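Side-chain contacts in uncharacterized conserved (Bdellovibrio bacteriovorus, PDB 7O21), which probably acts as a peptidoglycan LD-carboxypeptidase of the YkuD family, editing the cell wall in a way that generates cell curvature: residues A[191-194]-A[195-198]; A[225-228]-A[229-232]; A[99-103]-A[104-108]; A[235-238]-A[239-242]. All coordinates share one frame; numbering follows the deposited sequence.

Contact 1 (A[191-194]-A[195-198]); sequences RQDL and SRFV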
# COMPACT_ATOMS: atom_id res chain seq x y z
N ARG A 191 -15.55 12.20 -23.63
CA ARG A 191 -14.84 12.96 -22.62
C ARG A 191 -15.74 14.03 -22.01
O ARG A 191 -15.79 14.19 -20.78
CB ARG A 191 -13.57 13.58 -23.21
CG ARG A 191 -12.69 14.31 -22.19
CD ARG A 191 -11.58 15.14 -22.85
NE ARG A 191 -12.12 16.16 -23.75
CZ ARG A 191 -12.68 17.29 -23.34
NH1 ARG A 191 -12.78 17.56 -22.04
NH2 ARG A 191 -13.15 18.16 -24.22
N GLN A 192 -16.48 14.77 -22.84
CA GLN A 192 -17.37 15.80 -22.33
C GLN A 192 -18.48 15.20 -21.48
O GLN A 192 -18.88 15.78 -20.46
CB GLN A 192 -17.97 16.60 -23.48
CG GLN A 192 -16.98 17.43 -24.26
CD GLN A 192 -17.62 18.11 -25.45
OE1 GLN A 192 -18.83 18.00 -25.67
NE2 GLN A 192 -16.81 18.80 -26.24
N ASP A 193 -19.00 14.04 -21.89
CA ASP A 193 -20.05 13.39 -21.12
C ASP A 193 -19.58 13.10 -19.70
O ASP A 193 -20.27 13.38 -18.72
CB ASP A 193 -20.48 12.09 -21.81
CG ASP A 193 -21.37 12.32 -23.00
OD1 ASP A 193 -21.85 13.46 -23.19
OD2 ASP A 193 -21.60 11.35 -23.74
N LEU A 194 -18.37 12.54 -19.58
CA LEU A 194 -17.86 12.20 -18.25
C LEU A 194 -17.44 13.46 -17.50
O LEU A 194 -17.60 13.54 -16.27
CB LEU A 194 -16.72 11.19 -18.37
CG LEU A 194 -17.20 9.73 -18.49
CD1 LEU A 194 -18.04 9.33 -17.28
CD2 LEU A 194 -17.97 9.50 -19.78
N SER A 195 -16.90 14.46 -18.20
CA SER A 195 -16.60 15.73 -17.56
C SER A 195 -17.85 16.35 -16.95
O SER A 195 -17.81 16.92 -15.86
CB SER A 195 -15.96 16.71 -18.54
OG SER A 195 -14.69 16.27 -18.95
N ARG A 196 -18.98 16.25 -17.66
CA ARG A 196 -20.22 16.80 -17.13
C ARG A 196 -20.70 16.02 -15.91
O ARG A 196 -21.24 16.62 -14.97
CB ARG A 196 -21.30 16.83 -18.22
CG ARG A 196 -21.06 17.90 -19.27
CD ARG A 196 -22.29 18.11 -20.14
NE ARG A 196 -22.84 16.85 -20.63
CZ ARG A 196 -22.48 16.28 -21.77
NH1 ARG A 196 -21.57 16.84 -22.56
NH2 ARG A 196 -23.04 15.13 -22.14
N PHE A 197 -20.51 14.70 -15.90
CA PHE A 197 -20.82 13.91 -14.70
C PHE A 197 -20.00 14.39 -13.51
O PHE A 197 -20.55 14.68 -12.44
CB PHE A 197 -20.58 12.42 -14.98
CG PHE A 197 -20.73 11.53 -13.76
CD1 PHE A 197 -21.97 11.01 -13.37
CD2 PHE A 197 -19.62 11.20 -13.00
CE1 PHE A 197 -22.08 10.18 -12.27
CE2 PHE A 197 -19.73 10.38 -11.89
CZ PHE A 197 -20.97 9.88 -11.52
N VAL A 198 -18.69 14.52 -13.69
CA VAL A 198 -17.84 15.00 -12.60
C VAL A 198 -18.26 16.39 -12.15
O VAL A 198 -18.27 16.69 -10.95
CB VAL A 198 -16.36 14.96 -13.02
CG1 VAL A 198 -15.49 15.60 -11.93
CG2 VAL A 198 -15.92 13.53 -13.29
O HOH W 1 -20.90 15.35 -24.98
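The carbonyl oxygen of Arg191 is gripped twice by Ser195, one turn further along the long helix 184-206 of the NTF2-like domain. Ser195 N reaches Arg191 O at 2.8 Å in the regular i to i+4 helical bond. Ser195 OG donates to the same Arg191 O at 3.0 Å, standing 45° out of the carbonyl plane. With OG anti to its own carbonyl carbon (chi1 -67°), the hydroxyl is turned back toward the preceding turn, where the second bond becomes possible. Arg191 sends its guanidinium elsewhere, to a salt bridge with Asp188 and a hydrogen bond with Gln32.

On another side of the helix Asp193 and Arg196 run side by side and pair as a salt bridge between OD1 and NH2, though the recorded approach is so short that its detail is doubtful. Carboxylate and guanidinium planes stand 79° apart, which rules out a flat, two-pronged pairing. A bend at chi3 folds the Arg196 chain back, and one guanidinium face lies over Gln192 O and Asp193 CA. Lys189 makes a salt bridge with Asp193 OD2, which, with Arg196 nearby, would probably favour the charged form of the carboxylate.

Leu194, Phe197 and Val198 meet the antiparallel sheet, all three touching strand 260-270, while Phe197 also meets Phe216 edge-to-face. Beside the salt bridge, a water lies 2.8 Å from Asp193 OD1, placed to donate to it, and accepts from Arg196 NH1 at 2.9 Å, lying in the guanidinium plane at its edge.

Contact 2 (A[225-228]-A[229-232]); sequences GFNY and KSWM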
# COMPACT_ATOMS: atom_id res chain seq x y z
N GLY A 225 -12.77 4.72 7.28
CA GLY A 225 -13.53 5.28 8.38
C GLY A 225 -15.00 5.53 8.11
O GLY A 225 -15.69 6.03 9.01
N PHE A 226 -15.51 5.16 6.93
CA PHE A 226 -16.87 5.52 6.56
C PHE A 226 -17.59 4.39 5.85
O PHE A 226 -16.97 3.57 5.15
CB PHE A 226 -16.90 6.72 5.60
CG PHE A 226 -16.42 8.01 6.19
CD1 PHE A 226 -17.28 8.82 6.92
CD2 PHE A 226 -15.12 8.43 5.99
CE1 PHE A 226 -16.85 10.02 7.46
CE2 PHE A 226 -14.68 9.63 6.52
CZ PHE A 226 -15.54 10.43 7.26
N ASN A 227 -18.90 4.36 6.01
CA ASN A 227 -19.79 3.73 5.06
C ASN A 227 -20.72 4.81 4.50
O ASN A 227 -20.56 6.00 4.78
CB ASN A 227 -20.52 2.55 5.71
CG ASN A 227 -21.23 2.93 7.00
OD1 ASN A 227 -21.78 4.02 7.11
ND2 ASN A 227 -21.22 2.02 7.96
N TYR A 228 -21.68 4.39 3.67
CA TYR A 228 -22.61 5.36 3.10
C TYR A 228 -23.28 6.18 4.19
O TYR A 228 -23.30 7.41 4.13
CB TYR A 228 -23.66 4.63 2.25
CG TYR A 228 -24.73 5.52 1.63
CD1 TYR A 228 -25.85 5.92 2.36
CD2 TYR A 228 -24.64 5.91 0.30
CE1 TYR A 228 -26.83 6.71 1.78
CE2 TYR A 228 -25.62 6.69 -0.29
CZ TYR A 228 -26.71 7.09 0.46
OH TYR A 228 -27.68 7.88 -0.13
N LYS A 229 -23.82 5.52 5.21
CA LYS A 229 -24.59 6.25 6.21
C LYS A 229 -23.73 7.26 6.97
O LYS A 229 -24.15 8.40 7.20
CB LYS A 229 -25.34 5.32 7.17
CG LYS A 229 -26.46 4.50 6.54
CD LYS A 229 -27.14 3.58 7.50
CE LYS A 229 -28.25 2.83 6.80
NZ LYS A 229 -28.96 1.87 7.73
N SER A 230 -22.54 6.85 7.41
CA SER A 230 -21.71 7.76 8.20
C SER A 230 -21.05 8.82 7.32
O SER A 230 -20.77 9.93 7.79
CB SER A 230 -20.70 6.99 9.06
OG SER A 230 -19.77 6.26 8.27
N TRP A 231 -20.82 8.51 6.05
CA TRP A 231 -20.34 9.53 5.11
C TRP A 231 -21.38 10.62 4.92
O TRP A 231 -21.09 11.82 5.05
CB TRP A 231 -20.03 8.85 3.78
CG TRP A 231 -19.46 9.74 2.68
CD1 TRP A 231 -20.16 10.42 1.72
CD2 TRP A 231 -18.08 9.97 2.42
NE1 TRP A 231 -19.29 11.10 0.89
CE2 TRP A 231 -18.01 10.82 1.29
CE3 TRP A 231 -16.90 9.55 3.03
CZ2 TRP A 231 -16.79 11.27 0.78
CZ3 TRP A 231 -15.69 9.98 2.50
CH2 TRP A 231 -15.65 10.83 1.39
N MET A 232 -22.62 10.22 4.64
CA MET A 232 -23.68 11.20 4.45
C MET A 232 -23.97 11.98 5.74
O MET A 232 -24.19 13.19 5.70
CB MET A 232 -24.94 10.53 3.90
CG MET A 232 -24.77 9.93 2.50
SD MET A 232 -24.04 11.09 1.35
CE MET A 232 -23.70 9.98 -0.02
O HOH W 2 -18.20 4.67 9.80
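A capping box starts helix 228-241, with Asn227 at the N-cap and Ser230 three residues on. Asn227 OD1 accepts from Ser230 N at 2.9 Å, the N-H pointing nearly straight at the oxygen. In return, Asn227 N donates to Ser230 OG at 3.1 Å. Both side chains take the position between backbone N and carbonyl carbon (chi1 54° for Asn227, 64° for Ser230), which turns each polar group back onto the other residue's amide. A water extends the box by bridging Ser230 OG and Gly225 O.

Two aromatic contacts flank the cap. Trp231 turns its edge to the face of Phe226 in a T-shaped pair: the ring planes are 83° apart, and Trp231 CE3 comes to 3.5 Å from Phe226 CG, near the rim of the phenyl face. The indole N-H is directed elsewhere, NE1 bonding to Tyr213 OH. Met232 approaches the Tyr228 ring from above. Its CG makes a CH-pi contact 4.0 Å from the ring centroid, and its SD stands farther off over the face in a Met-aromatic contact. A bend at chi2 carries the Met232 methyl CE to 3.8 Å from Tyr228 CE2.

The second subunit closes on this end of the helix, where its Tyr109 bonds to Gly225 O and its Lys103 packs on Phe226. The reciprocal bonds satisfy the Ser230 amide in the first turn and the amide of the N-cap residue itself, and the Asn227 oxygen, a partial negative charge, would be expected to interact favourably with the helix dipole there.

Contact 3 (A[99-103]-A[104-108]); sequences LSQPK and IPFSL. With EDO (1,2-ethanediol), chain H.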
# COMPACT_ATOMS: atom_id res chain seq x y z
N LEU A 99 12.56 -2.00 -10.28
CA LEU A 99 13.43 -3.07 -9.81
C LEU A 99 14.38 -3.47 -10.93
O LEU A 99 14.02 -3.46 -12.11
CB LEU A 99 12.61 -4.30 -9.41
CG LEU A 99 11.53 -4.08 -8.36
CD1 LEU A 99 10.63 -5.30 -8.24
CD2 LEU A 99 12.19 -3.77 -7.04
N SER A 100 15.60 -3.85 -10.55
CA SER A 100 16.56 -4.36 -11.52
C SER A 100 17.48 -5.34 -10.83
O SER A 100 17.29 -5.69 -9.65
CB SER A 100 17.35 -3.22 -12.18
OG SER A 100 18.13 -3.72 -13.26
N GLN A 101 18.50 -5.80 -11.56
CA GLN A 101 19.52 -6.62 -10.93
C GLN A 101 20.29 -5.77 -9.93
O GLN A 101 20.47 -4.57 -10.13
CB GLN A 101 20.47 -7.16 -11.99
CG GLN A 101 19.87 -8.24 -12.86
CD GLN A 101 18.87 -7.74 -13.90
OE1 GLN A 101 19.22 -6.95 -14.77
NE2 GLN A 101 17.62 -8.21 -13.81
N PRO A 102 20.79 -6.38 -8.84
CA PRO A 102 20.76 -7.81 -8.54
C PRO A 102 19.53 -8.24 -7.75
O PRO A 102 19.46 -9.40 -7.36
CB PRO A 102 22.01 -8.00 -7.67
CG PRO A 102 22.07 -6.72 -6.89
CD PRO A 102 21.55 -5.63 -7.82
N LYS A 103 18.60 -7.34 -7.54
CA LYS A 103 17.41 -7.68 -6.75
C LYS A 103 16.55 -8.72 -7.45
O LYS A 103 16.04 -9.54 -6.79
CB LYS A 103 16.60 -6.42 -6.41
CG LYS A 103 17.27 -5.46 -5.44
CD LYS A 103 17.73 -6.12 -4.16
CE LYS A 103 18.52 -5.20 -3.27
NZ LYS A 103 19.42 -5.89 -2.33
N ILE A 104 16.43 -8.62 -8.76
CA ILE A 104 15.56 -9.55 -9.49
C ILE A 104 16.32 -10.25 -10.61
O ILE A 104 17.22 -9.65 -11.23
CB ILE A 104 14.29 -8.86 -10.00
CG1 ILE A 104 14.63 -7.66 -10.87
CG2 ILE A 104 13.40 -8.44 -8.84
CD1 ILE A 104 13.43 -7.15 -11.68
N PRO A 105 16.01 -11.51 -10.89
CA PRO A 105 16.77 -12.26 -11.90
C PRO A 105 16.46 -11.79 -13.32
O PRO A 105 15.30 -11.71 -13.74
CB PRO A 105 16.30 -13.71 -11.69
CG PRO A 105 14.96 -13.59 -11.01
CD PRO A 105 15.07 -12.37 -10.14
N PHE A 106 17.53 -11.54 -14.08
CA PHE A 106 17.39 -11.25 -15.50
C PHE A 106 16.69 -12.37 -16.25
O PHE A 106 15.98 -12.12 -17.22
CB PHE A 106 18.78 -11.00 -16.10
CG PHE A 106 18.76 -10.48 -17.51
CD1 PHE A 106 18.75 -11.35 -18.58
CD2 PHE A 106 18.77 -9.11 -17.74
CE1 PHE A 106 18.74 -10.86 -19.89
CE2 PHE A 106 18.75 -8.62 -19.03
CZ PHE A 106 18.74 -9.50 -20.11
N SER A 107 16.91 -13.63 -15.82
CA SER A 107 16.33 -14.75 -16.56
C SER A 107 14.81 -14.68 -16.59
O SER A 107 14.18 -15.17 -17.53
CB SER A 107 16.79 -16.08 -15.95
OG SER A 107 16.38 -16.17 -14.59
N LEU A 108 14.20 -14.09 -15.56
CA LEU A 108 12.75 -13.98 -15.48
C LEU A 108 12.23 -12.61 -15.89
O LEU A 108 11.11 -12.52 -16.39
CB LEU A 108 12.27 -14.26 -14.05
CG LEU A 108 12.59 -15.62 -13.43
CD1 LEU A 108 11.93 -15.71 -12.06
CD2 LEU A 108 12.11 -16.74 -14.32
C1 EDO H . 21.65 -11.06 -11.18
O1 EDO H . 22.59 -10.02 -11.37
C2 EDO H . 20.88 -11.25 -12.49
O2 EDO H . 20.23 -12.50 -12.52
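The side chain of Gln101 arches over the chain ahead of helix 106-109 and crosses that of Phe106 obliquely, amide and ring planes 75° apart. Its two amide ends meet different groups: NE2 donates to Ile104 O at 3.0 Å, while OE1 lies at the edge of the Phe106 ring, 3.7 Å from CD2. The bend at chi2 (75°) folds the amide back over the turn. Ile104 O lies close to the Gln101 amide plane, but the donor stands 40° out of the carbonyl plane of Ile104. Gln101 NE2 also bonds to Gly110 O. A 1,2-ethanediol, probably from the crystallisation liquor, accepts through O2 from Phe106 N at 3.3 Å and rests against Gln101 CG.

Within the same turn, Ile104 N bonds to Ser100 O at 3.2 Å across the cis peptide bond before Pro102. Ile104 CD1 packs on Leu99 CB at 3.7 Å. The Ile104 side chain is about 6 Å from that of His136, predicted to be the catalytic proton donor/acceptor, which places the turn near the likely active site.

His234 of the second subunit bonds to Pro102 O. Within its own chain, the turn links strand 91-99 to helix 106-109, with Leu99 and Ile104 both packed on strand 113-116.

Contact 4 (A[235-238]-A[239-242]); sequences KKNL and KSKY. With EDO (1,2-ethanediol), chain M.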
# COMPACT_ATOMS: atom_id res chain seq x y z
N LYS A 235 -21.33 14.62 6.08
CA LYS A 235 -21.56 15.72 5.15
C LYS A 235 -22.70 16.61 5.62
O LYS A 235 -22.63 17.84 5.50
CB LYS A 235 -21.85 15.18 3.76
CG LYS A 235 -20.64 14.49 3.15
CD LYS A 235 -19.56 15.50 2.81
CE LYS A 235 -18.47 14.90 1.95
NZ LYS A 235 -17.34 14.37 2.77
N LYS A 236 -23.76 16.02 6.17
CA LYS A 236 -24.87 16.82 6.68
C LYS A 236 -24.44 17.63 7.90
O LYS A 236 -24.84 18.79 8.06
CB LYS A 236 -26.05 15.92 7.02
CG LYS A 236 -26.73 15.28 5.82
CD LYS A 236 -27.74 14.23 6.27
CE LYS A 236 -28.60 13.73 5.12
NZ LYS A 236 -29.38 12.52 5.51
N ASN A 237 -23.63 17.04 8.78
CA ASN A 237 -23.16 17.77 9.96
C ASN A 237 -22.28 18.95 9.56
O ASN A 237 -22.38 20.03 10.14
CB ASN A 237 -22.41 16.84 10.91
CG ASN A 237 -22.01 17.53 12.20
OD1 ASN A 237 -22.83 18.22 12.81
ND2 ASN A 237 -20.76 17.36 12.62
N LEU A 238 -21.38 18.74 8.59
CA LEU A 238 -20.55 19.85 8.12
C LEU A 238 -21.41 20.96 7.55
O LEU A 238 -21.19 22.14 7.82
CB LEU A 238 -19.56 19.35 7.07
CG LEU A 238 -18.45 18.43 7.55
CD1 LEU A 238 -17.70 17.84 6.36
CD2 LEU A 238 -17.52 19.22 8.44
N LYS A 239 -22.41 20.59 6.74
CA LYS A 239 -23.32 21.58 6.18
C LYS A 239 -23.99 22.40 7.27
O LYS A 239 -24.18 23.61 7.11
CB LYS A 239 -24.37 20.88 5.31
CG LYS A 239 -25.45 21.82 4.79
CD LYS A 239 -26.49 21.08 3.96
CE LYS A 239 -27.48 22.07 3.36
NZ LYS A 239 -28.53 21.38 2.56
N SER A 240 -24.38 21.76 8.37
CA SER A 240 -25.06 22.50 9.43
C SER A 240 -24.15 23.56 10.04
O SER A 240 -24.63 24.60 10.51
CB SER A 240 -25.55 21.54 10.51
OG SER A 240 -24.48 21.10 11.33
N LYS A 241 -22.84 23.33 10.03
CA LYS A 241 -21.88 24.22 10.69
C LYS A 241 -21.26 25.24 9.75
O LYS A 241 -20.93 26.35 10.19
CB LYS A 241 -20.77 23.41 11.36
CG LYS A 241 -21.27 22.42 12.40
CD LYS A 241 -20.16 21.96 13.33
CE LYS A 241 -19.29 20.90 12.69
NZ LYS A 241 -17.92 20.88 13.28
N TYR A 242 -21.07 24.90 8.48
CA TYR A 242 -20.36 25.75 7.53
C TYR A 242 -21.27 25.89 6.32
O TYR A 242 -21.33 24.99 5.48
CB TYR A 242 -19.02 25.13 7.15
CG TYR A 242 -18.14 24.90 8.35
CD1 TYR A 242 -17.92 25.92 9.27
CD2 TYR A 242 -17.57 23.66 8.60
CE1 TYR A 242 -17.13 25.71 10.39
CE2 TYR A 242 -16.78 23.44 9.72
CZ TYR A 242 -16.56 24.47 10.61
OH TYR A 242 -15.78 24.27 11.72
C1 EDO M . -14.44 16.91 4.48
O1 EDO M . -14.32 15.60 3.91
C2 EDO M . -15.15 17.81 3.49
O2 EDO M . -16.39 17.17 3.15
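Ser240 OG donates to Asn237 O at 2.6 Å in the final turn of helix 228-241 of the NTF2-like domain. Its hydroxyl sits between backbone N and carbonyl carbon (chi1 76°), pointing back along the helix. Asn237 O also receives a weak bond from Lys241 N. The Asn237 and Lys241 side chains meet at an angle, Asn237 ND2 lying 3.8 Å from Lys241 CE.

Leu238 O is gripped by two amides. Tyr242 N approaches at 2.8 Å, nearly in line with the carbonyl, whereas Lys241 N comes at 3.0 Å from 63° out of the carbonyl plane. This pairing of i+3 and i+4 donors falls where Tyr242 leaves helical backbone angles. The face of the Tyr242 ring lies over Lys241 CB, its sequence neighbour.

Farther out, Lys239 NZ bonds to Gln208 O, and Lys236 and Lys239 both touch Ile210, tying this end to helix 210-214. Leu238, the buried member, packs on Pro102 of the second subunit. Lys235 forms a cation-pi contact with Trp231, and its bends at chi2 and chi4 bring NZ to 3.0 Å from O2 of a 1,2-ethanediol, probably from the crystallisation liquor, with Leu238 CD1 3.5 Å from that same O2.

Contact 3 comes first along the chain, closing the short turn between strand 91-99 and helix 106-109 in the L,D-transpeptidase domain. The other three follow in the NTF2-like domain: contact 1 joins successive turns of helix 184-206, contact 2 closes the entry to helix 228-241, and contact 4 its exit. All four are local and in series, so none nests or crosses. Contacts 2 and 4 adjoin in sequence, their centres about 14 Å apart, whereas contact 3 lies about 53 Å from contact 4, centre to centre. Contacts 2, 3 and 4 meet the second subunit, where the turn of contact 3 in one chain faces helix 228-241 of the other.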